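Local coordinates for rubber oxygenase (Streptomyces sp., PDB 5O1L), which uses a non-covalently bound heme b to cleave the carbon-carbon double bonds of poly(cis-1,4-isoprene) with dioxygen, beginning the degradation of rubber, at residues D226-W231 / L268-E273. Numbering follows the deposited sequence.
Sequences DIMVTW and LGVSDE. With HEM (protoporphyrin IX containing Fe), chain C.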
ATOM      1  N   ASP A 226      -3.258 -11.517  -4.769  1.00 13.74           N
ATOM      2  CA  ASP A 226      -3.303 -10.163  -5.233  1.00 13.89           C
ATOM      3  C   ASP A 226      -2.894  -9.129  -4.118  1.00 12.62           C
ATOM      4  O   ASP A 226      -2.104  -8.193  -4.365  1.00 13.34           O
ATOM      5  CB  ASP A 226      -4.717  -9.782  -5.729  1.00 15.55           C
ATOM      6  CG  ASP A 226      -5.193 -10.566  -6.953  1.00 17.85           C
ATOM      7  OD1 ASP A 226      -4.341 -10.912  -7.779  1.00 20.53           O
ATOM      8  OD2 ASP A 226      -6.448 -10.612  -7.111  1.00 21.54           O
ATOM      9  N   ILE A 227      -3.365  -9.390  -2.919  1.00 12.20           N
ATOM     10  CA  ILE A 227      -3.041  -8.512  -1.793  1.00 11.64           C
ATOM     11  C   ILE A 227      -1.517  -8.536  -1.588  1.00 11.32           C
ATOM     12  O   ILE A 227      -0.886  -7.473  -1.385  1.00 11.94           O
ATOM     13  CB  ILE A 227      -3.817  -8.831  -0.530  1.00 12.06           C
ATOM     14  CG1 ILE A 227      -5.328  -8.689  -0.772  1.00 13.56           C
ATOM     15  CG2 ILE A 227      -3.336  -7.982   0.659  1.00 11.90           C
ATOM     16  CD1 ILE A 227      -6.138  -9.173   0.385  1.00 13.84           C
ATOM     17  N   MET A 228      -0.935  -9.728  -1.623  1.00 12.00           N
ATOM     18  CA  MET A 228       0.523  -9.842  -1.427  1.00 11.97           C
ATOM     19  C   MET A 228       1.354  -9.211  -2.537  1.00 12.20           C
ATOM     20  O   MET A 228       2.386  -8.642  -2.290  1.00 12.44           O
ATOM     21  CB  MET A 228       0.921 -11.281  -1.125  1.00 13.27           C
ATOM     22  CG  MET A 228       0.519 -11.681   0.250  1.00 13.85           C
ATOM     23  SD  MET A 228       1.101 -10.605   1.605  1.00 17.29           S
ATOM     24  CE  MET A 228       2.777 -10.568   1.277  1.00 17.98           C
ATOM     25  N   VAL A 229       0.857  -9.266  -3.772  1.00 12.89           N
ATOM     26  CA  VAL A 229       1.503  -8.516  -4.840  1.00 13.88           C
ATOM     27  C   VAL A 229       1.595  -7.060  -4.509  1.00 11.82           C
ATOM     28  O   VAL A 229       2.648  -6.396  -4.641  1.00 12.78           O
ATOM     29  CB  VAL A 229       0.797  -8.798  -6.205  1.00 15.45           C
ATOM     30  CG1 VAL A 229       1.323  -7.835  -7.248  1.00 16.44           C
ATOM     31  CG2 VAL A 229       0.986 -10.219  -6.618  1.00 16.32           C
ATOM     32  N   THR A 230       0.472  -6.459  -4.148  1.00 12.78           N
ATOM     33  CA  THR A 230       0.380  -5.073  -3.760  1.00 12.63           C
ATOM     34  C   THR A 230       1.314  -4.809  -2.534  1.00 11.32           C
ATOM     35  O   THR A 230       2.042  -3.795  -2.453  1.00 11.31           O
ATOM     36  CB  THR A 230      -1.076  -4.651  -3.591  1.00 14.41           C
ATOM     37  OG1 THR A 230      -1.613  -4.642  -4.925  1.00 16.75           O
ATOM     38  CG2 THR A 230      -1.126  -3.289  -2.983  1.00 13.23           C
ATOM     39  N   TRP A 231       1.303  -5.741  -1.569  1.00 10.79           N
ATOM     40  CA  TRP A 231       2.197  -5.598  -0.420  1.00 10.26           C
ATOM     41  C   TRP A 231       3.691  -5.470  -0.855  1.00 10.67           C
ATOM     42  O   TRP A 231       4.438  -4.647  -0.326  1.00 11.36           O
ATOM     43  CB  TRP A 231       2.002  -6.841   0.462  1.00 10.68           C
ATOM     44  CG  TRP A 231       2.644  -6.839   1.796  1.00 10.20           C
ATOM     45  CD1 TRP A 231       2.043  -6.540   2.995  1.00 10.82           C
ATOM     46  CD2 TRP A 231       3.952  -7.274   2.160  1.00 10.09           C
ATOM     47  NE1 TRP A 231       2.900  -6.741   4.054  1.00 11.02           N
ATOM     48  CE2 TRP A 231       4.103  -7.168   3.560  1.00 10.36           C
ATOM     49  CE3 TRP A 231       5.063  -7.700   1.451  1.00 11.41           C
ATOM     50  CZ2 TRP A 231       5.241  -7.583   4.223  1.00 10.32           C
ATOM     51  CZ3 TRP A 231       6.204  -8.082   2.117  1.00 11.41           C
ATOM     52  CH2 TRP A 231       6.315  -7.984   3.471  1.00 11.44           C
ATOM     53  N   LEU A 268      -5.161  -6.847   7.727  1.00 13.68           N
ATOM     54  CA  LEU A 268      -5.956  -6.679   6.475  1.00 15.09           C
ATOM     55  C   LEU A 268      -6.593  -7.948   6.027  1.00 16.43           C
ATOM     56  O   LEU A 268      -7.336  -7.942   5.012  1.00 20.54           O
ATOM     57  CB  LEU A 268      -5.069  -6.133   5.368  1.00 17.30           C
ATOM     58  CG  LEU A 268      -4.627  -4.714   5.591  1.00 19.17           C
ATOM     59  CD1 LEU A 268      -3.381  -4.335   4.734  1.00 21.06           C
ATOM     60  CD2 LEU A 268      -5.754  -3.762   5.306  1.00 20.79           C
ATOM     61  N   GLY A 269      -6.365  -9.077   6.706  1.00 13.55           N
ATOM     62  CA  GLY A 269      -6.965 -10.316   6.327  1.00 13.82           C
ATOM     63  C   GLY A 269      -6.131 -11.279   5.538  1.00 15.42           C
ATOM     64  O   GLY A 269      -6.635 -12.321   5.123  1.00 17.30           O
ATOM     65  N   VAL A 270      -4.824 -11.034   5.417  1.00 13.62           N
ATOM     66  CA  VAL A 270      -3.925 -11.981   4.767  1.00 13.73           C
ATOM     67  C   VAL A 270      -3.629 -13.131   5.765  1.00 12.92           C
ATOM     68  O   VAL A 270      -3.270 -12.868   6.912  1.00 13.17           O
ATOM     69  CB  VAL A 270      -2.653 -11.372   4.297  1.00 13.01           C
ATOM     70  CG1 VAL A 270      -1.826 -12.460   3.593  1.00 13.50           C
ATOM     71  CG2 VAL A 270      -2.969 -10.196   3.333  1.00 14.58           C
ATOM     72  N   SER A 271      -3.819 -14.373   5.364  1.00 13.14           N
ATOM     73  CA  SER A 271      -3.480 -15.490   6.189  1.00 14.23           C
ATOM     74  C   SER A 271      -1.989 -15.492   6.478  1.00 12.85           C
ATOM     75  O   SER A 271      -1.166 -15.221   5.581  1.00 12.52           O
ATOM     76  CB  SER A 271      -3.774 -16.772   5.415  1.00 17.03           C
ATOM     77  OG  SER A 271      -3.287 -17.865   6.132  1.00 22.75           O
ATOM     78  N   ASP A 272      -1.625 -15.893   7.706  1.00 12.80           N
ATOM     79  CA  ASP A 272      -0.229 -15.950   8.095  1.00 14.12           C
ATOM     80  C   ASP A 272       0.539 -16.904   7.222  1.00 13.16           C
ATOM     81  O   ASP A 272       1.779 -16.754   7.161  1.00 12.91           O
ATOM     82  CB  ASP A 272      -0.083 -16.334   9.545  1.00 14.33           C
ATOM     83  CG  ASP A 272      -0.608 -15.303  10.520  1.00 17.75           C
ATOM     84  OD1 ASP A 272      -0.899 -14.151  10.039  1.00 17.69           O
ATOM     85  OD2 ASP A 272      -0.680 -15.627  11.738  1.00 18.90           O
ATOM     86  N   GLU A 273      -0.100 -17.868   6.585  1.00 14.41           N
ATOM     87  CA  GLU A 273       0.593 -18.787   5.702  1.00 14.54           C
ATOM     88  C   GLU A 273       1.098 -18.150   4.400  1.00 13.63           C
ATOM     89  O   GLU A 273       1.874 -18.791   3.704  1.00 13.74           O
ATOM     90  CB  GLU A 273      -0.377 -19.932   5.275  1.00 18.51           C
ATOM     91  CG  GLU A 273      -0.780 -20.796   6.419  1.00 23.15           C
ATOM     92  CD  GLU A 273      -1.843 -21.838   6.086  1.00 31.24           C
ATOM     93  OE1 GLU A 273      -2.262 -21.989   4.891  1.00 35.76           O
ATOM     94  OE2 GLU A 273      -2.242 -22.518   7.078  1.00 36.18           O
TER
HETATM   95  CHA HEM C 501     -10.109  -0.051  -0.994  1.00 16.04           C
HETATM   96  CHB HEM C 501      -5.874  -0.611   1.079  1.00 14.94           C
HETATM   97  CHC HEM C 501      -4.938  -4.297  -1.830  1.00 13.35           C
HETATM   98  CHD HEM C 501      -8.693  -3.031  -4.493  1.00 15.40           C
HETATM   99  C1A HEM C 501      -9.039   0.030  -0.175  1.00 16.08           C
HETATM  100  C2A HEM C 501      -8.990   0.981   0.911  1.00 17.71           C
HETATM  101  C3A HEM C 501      -7.778   0.851   1.468  1.00 16.35           C
HETATM  102  C4A HEM C 501      -7.099  -0.171   0.813  1.00 15.25           C
HETATM  103  CMA HEM C 501      -7.285   1.690   2.621  1.00 16.09           C
HETATM  104  CAA HEM C 501     -10.080   1.987   1.354  1.00 20.46           C
HETATM  105  CBA HEM C 501      -9.996   3.260   0.490  1.00 24.17           C
HETATM  106  CGA HEM C 501     -10.711   4.369   1.172  1.00 30.25           C
HETATM  107  O1A HEM C 501     -11.939   4.311   1.040  1.00 35.26           O
HETATM  108  O2A HEM C 501     -10.044   5.251   1.840  1.00 36.20           O
HETATM  109  C1B HEM C 501      -5.257  -1.706   0.483  1.00 13.70           C
HETATM  110  C2B HEM C 501      -3.983  -2.182   0.898  1.00 14.16           C
HETATM  111  C3B HEM C 501      -3.687  -3.224   0.136  1.00 13.75           C
HETATM  112  C4B HEM C 501      -4.779  -3.394  -0.810  1.00 13.26           C
HETATM  113  CMB HEM C 501      -3.118  -1.636   2.015  1.00 14.69           C
HETATM  114  CAB HEM C 501      -2.617  -4.189   0.092  1.00 13.64           C
HETATM  115  CBB HEM C 501      -1.478  -4.250   0.954  1.00 14.65           C
HETATM  116  C1C HEM C 501      -5.894  -4.289  -2.835  1.00 13.37           C
HETATM  117  C2C HEM C 501      -5.771  -5.105  -4.029  1.00 14.28           C
HETATM  118  C3C HEM C 501      -6.862  -4.738  -4.748  1.00 14.91           C
HETATM  119  C4C HEM C 501      -7.533  -3.679  -4.014  1.00 14.96           C
HETATM  120  CMC HEM C 501      -4.752  -6.175  -4.291  1.00 14.22           C
HETATM  121  CAC HEM C 501      -7.262  -5.233  -6.074  1.00 15.76           C
HETATM  122  CBC HEM C 501      -6.770  -6.297  -6.824  1.00 16.94           C
HETATM  123  C1D HEM C 501      -9.390  -2.101  -3.767  1.00 15.96           C
HETATM  124  C2D HEM C 501     -10.684  -1.532  -4.192  1.00 17.14           C
HETATM  125  C3D HEM C 501     -11.093  -0.703  -3.238  1.00 17.72           C
HETATM  126  C4D HEM C 501     -10.079  -0.776  -2.184  1.00 16.19           C
HETATM  127  CMD HEM C 501     -11.287  -1.829  -5.514  1.00 17.72           C
HETATM  128  CAD HEM C 501     -12.374   0.166  -3.236  1.00 20.23           C
HETATM  129  CBD HEM C 501     -12.038   1.464  -3.959  1.00 24.68           C
HETATM  130  CGD HEM C 501     -13.310   2.316  -4.043  1.00 30.05           C
HETATM  131  O1D HEM C 501     -13.286   3.424  -3.463  1.00 32.66           O
HETATM  132  O2D HEM C 501     -14.353   1.956  -4.653  1.00 35.46           O
HETATM  133  NA  HEM C 501      -7.889  -0.692  -0.204  1.00 15.41           N
HETATM  134  NB  HEM C 501      -5.655  -2.456  -0.554  1.00 14.02           N
HETATM  135  NC  HEM C 501      -6.936  -3.404  -2.832  1.00 13.96           N
HETATM  136  ND  HEM C 501      -9.107  -1.675  -2.511  1.00 14.92           N
HETATM  137 FE   HEM C 501      -7.421  -2.080  -1.524  1.00 15.01          FE
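Val-270 lays its two methyls over Ile-227 and Met-228, joining the loop that follows a Schellman motif to the helix 224-244 beside the heme. The motif closes helix 251-267: Gly-269 takes a positive phi (100°), and the chain then straightens into Val-270, whose CB points toward helix 224-244. CG2, beside the backbone N of Val-270, meets CG2 of Ile-227 at 3.5 Å, tighter than usual for two carbons, the two side chains running antiparallel, flank against flank. CG1 of Val-270, anti to its own backbone N (chi1 -178°), reaches SD of Met-228 at 4.0 Å. Bends at chi2 and chi3 fold the methionine chain back, which sets its CE 3.4 Å above one face of the Trp-231 ring, toward the rim. All three touching residues are buried, and no hydrogen bond crosses between the segments, so this is purely apolar packing within the all-helical catalytic domain of the Lcp family.

Both segments also line the heme pocket. CG2 of Ile-227 lies 3.9 Å from the vinyl carbon CAB of the heme, so this methyl sits between Val-270 and the heme vinyl, and the isoleucine side chain also comes near that of His-198, the probable axial ligand of the iron. CG2 of Thr-230 approaches the same CAB at 3.5 Å, while its OG1 is hydrogen-bonded to Glu-148. The backbone O of Asp-226 comes 3.3 Å from the heme methyl CMC, and its carboxylate is held by a salt bridge to Arg-147 and by hydrogen bonds from the side-chain amide of Gln-218 and the backbone N of Ser-223. From the loop side, Leu-268 brings CD1 to 3.8 Å from the heme methyl CMB.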